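Local structure of YrbA (Sinorhizobium meliloti 2011, 5NFM) at residues D5-I10 with V19-L24; M51-L56 with G61-A66. The protein binds divalent metal cations such as copper through a pair of conserved histidines and belongs to the BolA-like family. All coordinates share one frame; numbering follows the deposited sequence.

Interaction 1. Residues D5-I10 with V19-L24. With LI (lithium ion), chain B.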
loop_
_atom_site.group_PDB
_atom_site.type_symbol
_atom_site.label_atom_id
_atom_site.label_comp_id
_atom_site.label_asym_id
_atom_site.label_seq_id
_atom_site.Cartn_x
_atom_site.Cartn_y
_atom_site.Cartn_z
ATOM N N ASP A 5 -6.530 -7.243 5.374
ATOM C CA ASP A 5 -6.735 -5.948 6.014
ATOM C C ASP A 5 -5.866 -4.867 5.381
ATOM O O ASP A 5 -6.298 -3.716 5.264
ATOM C CB ASP A 5 -6.457 -6.022 7.514
ATOM C CG ASP A 5 -7.592 -6.652 8.327
ATOM O OD1 ASP A 5 -8.696 -6.945 7.796
ATOM O OD2 ASP A 5 -7.364 -6.830 9.544
ATOM N N ILE A 6 -4.635 -5.199 4.983
ATOM C CA ILE A 6 -3.786 -4.200 4.331
ATOM C C ILE A 6 -4.469 -3.686 3.069
ATOM O O ILE A 6 -4.604 -2.473 2.858
ATOM C CB ILE A 6 -2.393 -4.780 4.028
ATOM C CG1 ILE A 6 -1.648 -5.145 5.319
ATOM C CG2 ILE A 6 -1.575 -3.786 3.211
ATOM C CD1 ILE A 6 -0.417 -6.003 5.096
ATOM N N GLU A 7 -4.922 -4.616 2.220
ATOM C CA GLU A 7 -5.596 -4.238 0.985
ATOM C C GLU A 7 -6.849 -3.413 1.276
ATOM O O GLU A 7 -7.078 -2.369 0.651
ATOM C CB GLU A 7 -5.920 -5.499 0.170
ATOM C CG GLU A 7 -6.662 -5.210 -1.118
ATOM C CD GLU A 7 -6.521 -6.282 -2.196
ATOM O OE1 GLU A 7 -5.644 -7.167 -2.065
ATOM O OE2 GLU A 7 -7.294 -6.203 -3.184
ATOM N N ASP A 8 -7.662 -3.865 2.240
ATOM C CA ASP A 8 -8.872 -3.130 2.603
ATOM C C ASP A 8 -8.537 -1.696 3.009
ATOM O O ASP A 8 -9.226 -0.750 2.607
ATOM C CB ASP A 8 -9.583 -3.823 3.773
ATOM C CG ASP A 8 -10.325 -5.107 3.388
ATOM O OD1 ASP A 8 -10.512 -5.397 2.192
ATOM O OD2 ASP A 8 -10.744 -5.807 4.342
ATOM N N MET A 9 -7.513 -1.516 3.845
ATOM C CA MET A 9 -7.208 -0.173 4.327
ATOM C C MET A 9 -6.735 0.723 3.189
ATOM O O MET A 9 -7.102 1.903 3.117
ATOM C CB MET A 9 -6.181 -0.242 5.448
ATOM C CG MET A 9 -6.740 -0.883 6.710
ATOM S SD MET A 9 -5.656 -0.653 8.104
ATOM C CE MET A 9 -5.980 1.090 8.380
ATOM N N ILE A 10 -5.919 0.186 2.281
ATOM C CA ILE A 10 -5.469 0.993 1.154
ATOM C C ILE A 10 -6.652 1.409 0.294
ATOM O O ILE A 10 -6.765 2.576 -0.110
ATOM C CB ILE A 10 -4.389 0.254 0.344
ATOM C CG1 ILE A 10 -3.149 0.020 1.211
ATOM C CG2 ILE A 10 -4.047 1.057 -0.909
ATOM C CD1 ILE A 10 -2.096 -0.884 0.574
ATOM N N VAL A 19 -5.028 -2.743 -5.969
ATOM C CA VAL A 19 -4.040 -3.170 -4.986
ATOM C C VAL A 19 -3.708 -4.639 -5.204
ATOM O O VAL A 19 -4.607 -5.471 -5.352
ATOM C CB VAL A 19 -4.558 -2.941 -3.557
ATOM C CG1 VAL A 19 -3.544 -3.409 -2.527
ATOM C CG2 VAL A 19 -4.911 -1.478 -3.355
ATOM N N THR A 20 -2.409 -4.952 -5.181
ATOM C CA THR A 20 -1.904 -6.319 -5.225
ATOM C C THR A 20 -0.974 -6.501 -4.031
ATOM O O THR A 20 0.050 -5.819 -3.946
ATOM C CB THR A 20 -1.132 -6.553 -6.535
ATOM O OG1 THR A 20 -1.961 -6.226 -7.665
ATOM C CG2 THR A 20 -0.644 -7.993 -6.651
ATOM N N ILE A 21 -1.329 -7.395 -3.106
ATOM C CA ILE A 21 -0.552 -7.642 -1.888
ATOM C C ILE A 21 0.076 -9.023 -1.994
ATOM O O ILE A 21 -0.641 -10.009 -2.216
ATOM C CB ILE A 21 -1.439 -7.587 -0.621
ATOM C CG1 ILE A 21 -2.157 -6.236 -0.474
ATOM C CG2 ILE A 21 -0.623 -7.896 0.643
ATOM C CD1 ILE A 21 -1.246 -5.034 -0.449
ATOM N N ARG A 22 1.398 -9.111 -1.779
ATOM C CA ARG A 22 2.033 -10.405 -1.601
ATOM C C ARG A 22 2.734 -10.446 -0.252
ATOM O O ARG A 22 3.351 -9.472 0.193
ATOM C CB ARG A 22 2.954 -10.797 -2.760
ATOM C CG ARG A 22 4.300 -10.154 -2.789
ATOM C CD ARG A 22 5.035 -10.579 -4.054
ATOM N NE ARG A 22 6.383 -10.031 -4.110
ATOM C CZ ARG A 22 7.481 -10.666 -3.716
ATOM N NH1 ARG A 22 7.432 -11.904 -3.233
ATOM N NH2 ARG A 22 8.653 -10.055 -3.809
ATOM N N ASP A 23 2.608 -11.587 0.402
ATOM C CA ASP A 23 3.203 -11.792 1.714
ATOM C C ASP A 23 4.590 -12.399 1.521
ATOM O O ASP A 23 4.727 -13.570 1.158
ATOM C CB ASP A 23 2.305 -12.682 2.570
ATOM C CG ASP A 23 2.866 -12.892 3.959
ATOM O OD1 ASP A 23 4.004 -12.449 4.212
ATOM O OD2 ASP A 23 2.185 -13.512 4.800
ATOM N N LEU A 24 5.626 -11.591 1.737
ATOM C CA LEU A 24 6.995 -12.078 1.592
ATOM C C LEU A 24 7.230 -13.222 2.571
ATOM O O LEU A 24 6.847 -13.136 3.751
ATOM C CB LEU A 24 8.000 -10.958 1.865
ATOM C CG LEU A 24 7.794 -9.681 1.054
ATOM C CD1 LEU A 24 8.890 -8.676 1.388
ATOM C CD2 LEU A 24 7.756 -9.962 -0.433
HETATM LI LI LI B . 5.676 -11.880 4.644
HETATM O O HOH W 1 -3.842 -8.671 -3.525
HETATM O O HOH W 2 -7.435 -4.477 -5.842
#
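The carboxylate of Glu-7 lies against the backbone of Val-19, OE2 3.5 Å from Val-19 O, while its other oxygen, OE1, comes near CG1 of Ile-21. Each oxygen also receives a proton from a water that in turn accepts a strand N-H: water 1 sits 2.8 Å from Ile-21 N, water 2 3.0 Å from Val-19 N. Of the other flat groups, the guanidinium of Arg-22 carries CD2 of Leu-24 on one face, over its centre. Glu-7 reaches the strand because CG stands anti to its backbone N (chi1 178°) and the chain runs on extended, so that the Glu-7 and Val-19 side chains lie alongside each other, pointing opposite ways, with CG 3.9 Å from Val-19 CG1. The rest of the contact is apolar. Ile-10 CG2 meets Val-19 CG2 at 3.6 Å, and Ile-6 CG2 touches Ile-21 CD1 at 3.9 Å. At the far end of strand 18-23, Asp-23 OD1 (1.8 Å) and Leu-24 O (1.9 Å) hold a lithium ion, whose shell Asp-27 OD1 and His-30 O complete; Gly-28 N hydrogen-bonds to Asp-23 OD2. The axes of helix segment 5-10 and strand segment 19-23 run roughly antiparallel, at 156°. Thr-20 and Arg-22 pair through their backbones with strand 31-36, while the N-H groups of Val-19 and Ile-21 bond to waters. A first helix packed on an edge strand is in keeping with the alpha/beta BolA fold.

Interaction 2. Residues M51-L56 with G61-A66. With CU (copper (II) ion), chain C.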
loop_
_atom_site.group_PDB
_atom_site.type_symbol
_atom_site.label_atom_id
_atom_site.label_comp_id
_atom_site.label_asym_id
_atom_site.label_seq_id
_atom_site.Cartn_x
_atom_site.Cartn_y
_atom_site.Cartn_z
ATOM N N MET A 51 1.078 8.692 0.602
ATOM C CA MET A 51 -0.366 8.451 0.597
ATOM C C MET A 51 -0.697 7.040 1.068
ATOM O O MET A 51 -1.717 6.829 1.740
ATOM C CB MET A 51 -0.937 8.691 -0.799
ATOM C CG MET A 51 -0.872 10.150 -1.210
ATOM S SD MET A 51 -1.487 10.434 -2.877
ATOM C CE MET A 51 -3.226 10.094 -2.648
ATOM N N VAL A 52 0.133 6.055 0.704
ATOM C CA VAL A 52 -0.104 4.686 1.158
ATOM C C VAL A 52 0.136 4.568 2.664
ATOM O O VAL A 52 -0.673 3.969 3.381
ATOM C CB VAL A 52 0.739 3.675 0.357
ATOM C CG1 VAL A 52 0.455 2.256 0.871
ATOM C CG2 VAL A 52 0.423 3.774 -1.138
ATOM N N TYR A 53 1.240 5.139 3.171
ATOM C CA TYR A 53 1.443 5.120 4.616
ATOM C C TYR A 53 0.250 5.757 5.328
ATOM O O TYR A 53 -0.241 5.233 6.338
ATOM C CB TYR A 53 2.746 5.834 5.021
ATOM C CG TYR A 53 4.009 5.217 4.460
ATOM C CD1 TYR A 53 4.264 3.857 4.582
ATOM C CD2 TYR A 53 4.954 6.007 3.819
ATOM C CE1 TYR A 53 5.425 3.299 4.068
ATOM C CE2 TYR A 53 6.111 5.460 3.295
ATOM C CZ TYR A 53 6.346 4.106 3.414
ATOM O OH TYR A 53 7.506 3.596 2.882
ATOM N N ASN A 54 -0.237 6.888 4.811
ATOM C CA ASN A 54 -1.388 7.533 5.439
ATOM C C ASN A 54 -2.579 6.579 5.503
ATOM O O ASN A 54 -3.294 6.534 6.510
ATOM C CB ASN A 54 -1.812 8.778 4.657
ATOM C CG ASN A 54 -0.820 9.919 4.746
ATOM O OD1 ASN A 54 0.137 9.887 5.529
ATOM N ND2 ASN A 54 -1.059 10.947 3.943
ATOM N N ALA A 55 -2.831 5.837 4.417
ATOM C CA ALA A 55 -3.997 4.961 4.360
ATOM C C ALA A 55 -3.938 3.847 5.404
ATOM O O ALA A 55 -4.987 3.379 5.866
ATOM C CB ALA A 55 -4.141 4.367 2.959
ATOM N N LEU A 56 -2.735 3.403 5.779
ATOM C CA LEU A 56 -2.600 2.385 6.814
ATOM C C LEU A 56 -2.833 2.930 8.220
ATOM O O LEU A 56 -3.016 2.134 9.147
ATOM C CB LEU A 56 -1.249 1.655 6.710
ATOM C CG LEU A 56 -1.248 0.381 5.849
ATOM C CD1 LEU A 56 -2.062 -0.736 6.509
ATOM C CD2 LEU A 56 -1.741 0.636 4.429
ATOM N N GLY A 61 2.667 -1.954 12.447
ATOM C CA GLY A 61 3.954 -1.628 13.038
ATOM C C GLY A 61 5.089 -1.884 12.061
ATOM O O GLY A 61 5.053 -2.822 11.262
ATOM N N GLY A 62 6.106 -1.030 12.117
ATOM C CA GLY A 62 7.281 -1.215 11.281
ATOM C C GLY A 62 7.019 -1.100 9.795
ATOM O O GLY A 62 7.790 -1.639 8.994
ATOM N N ILE A 63 5.982 -0.353 9.403
ATOM C CA ILE A 63 5.541 -0.294 8.013
ATOM C C ILE A 63 6.662 0.143 7.069
ATOM O O ILE A 63 6.702 -0.299 5.914
ATOM C CB ILE A 63 4.288 0.608 7.907
ATOM C CG1 ILE A 63 3.681 0.524 6.509
ATOM C CG2 ILE A 63 4.604 2.056 8.289
ATOM C CD1 ILE A 63 2.302 1.176 6.419
ATOM N N LEU A 64 7.573 1.009 7.526
ATOM C CA LEU A 64 8.654 1.457 6.653
ATOM C C LEU A 64 9.394 0.276 6.019
ATOM O O LEU A 64 9.711 0.306 4.824
ATOM C CB LEU A 64 9.624 2.337 7.439
ATOM C CG LEU A 64 10.808 2.896 6.650
ATOM C CD1 LEU A 64 10.334 3.873 5.592
ATOM C CD2 LEU A 64 11.804 3.553 7.590
ATOM N N HIS A 65 9.699 -0.761 6.811
ATOM C CA HIS A 65 10.346 -1.952 6.268
ATOM C C HIS A 65 9.373 -3.085 5.963
ATOM O O HIS A 65 9.687 -3.942 5.125
ATOM C CB HIS A 65 11.454 -2.474 7.204
ATOM C CG HIS A 65 10.958 -3.267 8.380
ATOM N ND1 HIS A 65 10.697 -2.709 9.611
ATOM C CD2 HIS A 65 10.697 -4.592 8.511
ATOM C CE1 HIS A 65 10.295 -3.653 10.446
ATOM N NE2 HIS A 65 10.283 -4.808 9.805
ATOM N N ALA A 66 8.223 -3.127 6.632
ATOM C CA ALA A 66 7.356 -4.291 6.557
ATOM C C ALA A 66 6.373 -4.239 5.397
ATOM O O ALA A 66 5.738 -5.258 5.110
ATOM C CB ALA A 66 6.599 -4.486 7.875
HETATM CU CU CU C . 9.933 -6.642 10.580
HETATM O O HOH W 3 7.840 0.999 2.963
HETATM O O HOH W 4 7.592 -6.589 11.164
HETATM O O HOH W 5 12.290 -7.206 10.783
HETATM O O HOH W 6 9.781 -8.451 11.468
HETATM O O HOH W 7 9.994 -6.043 12.512
#
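Ile-63 pushes its CD1 methyl against the edge of the Tyr-53 ring, near the ring plane, 3.8 Å from Tyr-53 CD1. The same methyl lies 3.6 Å from Leu-56 CB on helix 45-56, the Ile-63 and Leu-56 side chains meeting at a slant. The reach comes from the torsion: with Ile-63 CG1 anti to the backbone N (chi1 -172°), CG1 and CD1 extend towards the helix. Cut back to an alanine, this position would probably leave the Tyr-53 edge and Leu-56 CB without their apolar mate and open a gap between the two helices. Further out, the phenol oxygen is flanked by Leu-64, whose CD1 lies 3.9 Å from Tyr-53 OH. In the ring plane, water 3 stands 2.6 Å from Tyr-53 OH and donates to Leu-64 O at 2.7 Å, tying the phenol to the short helix. These contacts join the long helix 45-56 to helix 63-66, which leads into the last strand, 67-72, of the BolA fold; Gly-62 is the N-cap residue and its O accepts from Ala-66 N. On the other side of the short helix, His-65 points away from helix 45-56. Its CG sits between the backbone N and carbonyl carbon (chi1 79°), which folds the ring back so that Gly-62 O lies 3.1 Å above the plane of the His-65 ring, towards the rim. His-65 NE2 binds copper at 2.0 Å, together with His-30 NE2, the planes of the two imidazoles at about 85° to each other. Waters 6 and 7 bind more closely than waters 4 and 5, each 2.4 Å from the copper on roughly opposite sides, an elongated octahedron familiar for copper(II).

In the fold
Interaction 1 seats helix 5-13 on an edge strand, 18-23, whereas interaction 2 joins two helices near the last strand. Both are partly buried. Ile-6 and Ile-10 of the first and Leu-56 of the second lie in the interior, and here the contacts meet: Ile-10 CG1 is 3.6 Å from Leu-56 CD2, and Met-9 packs on the end of helix 45-56. Towards the surface each adds water to its apolar packing, through a carboxylate and strand N-H groups in 5-10 with 19-24, through a phenol and a helix carbonyl in 51-56 with 61-66. Their metal sites are linked by His-30, whose backbone oxygen binds lithium and whose NE2 binds copper.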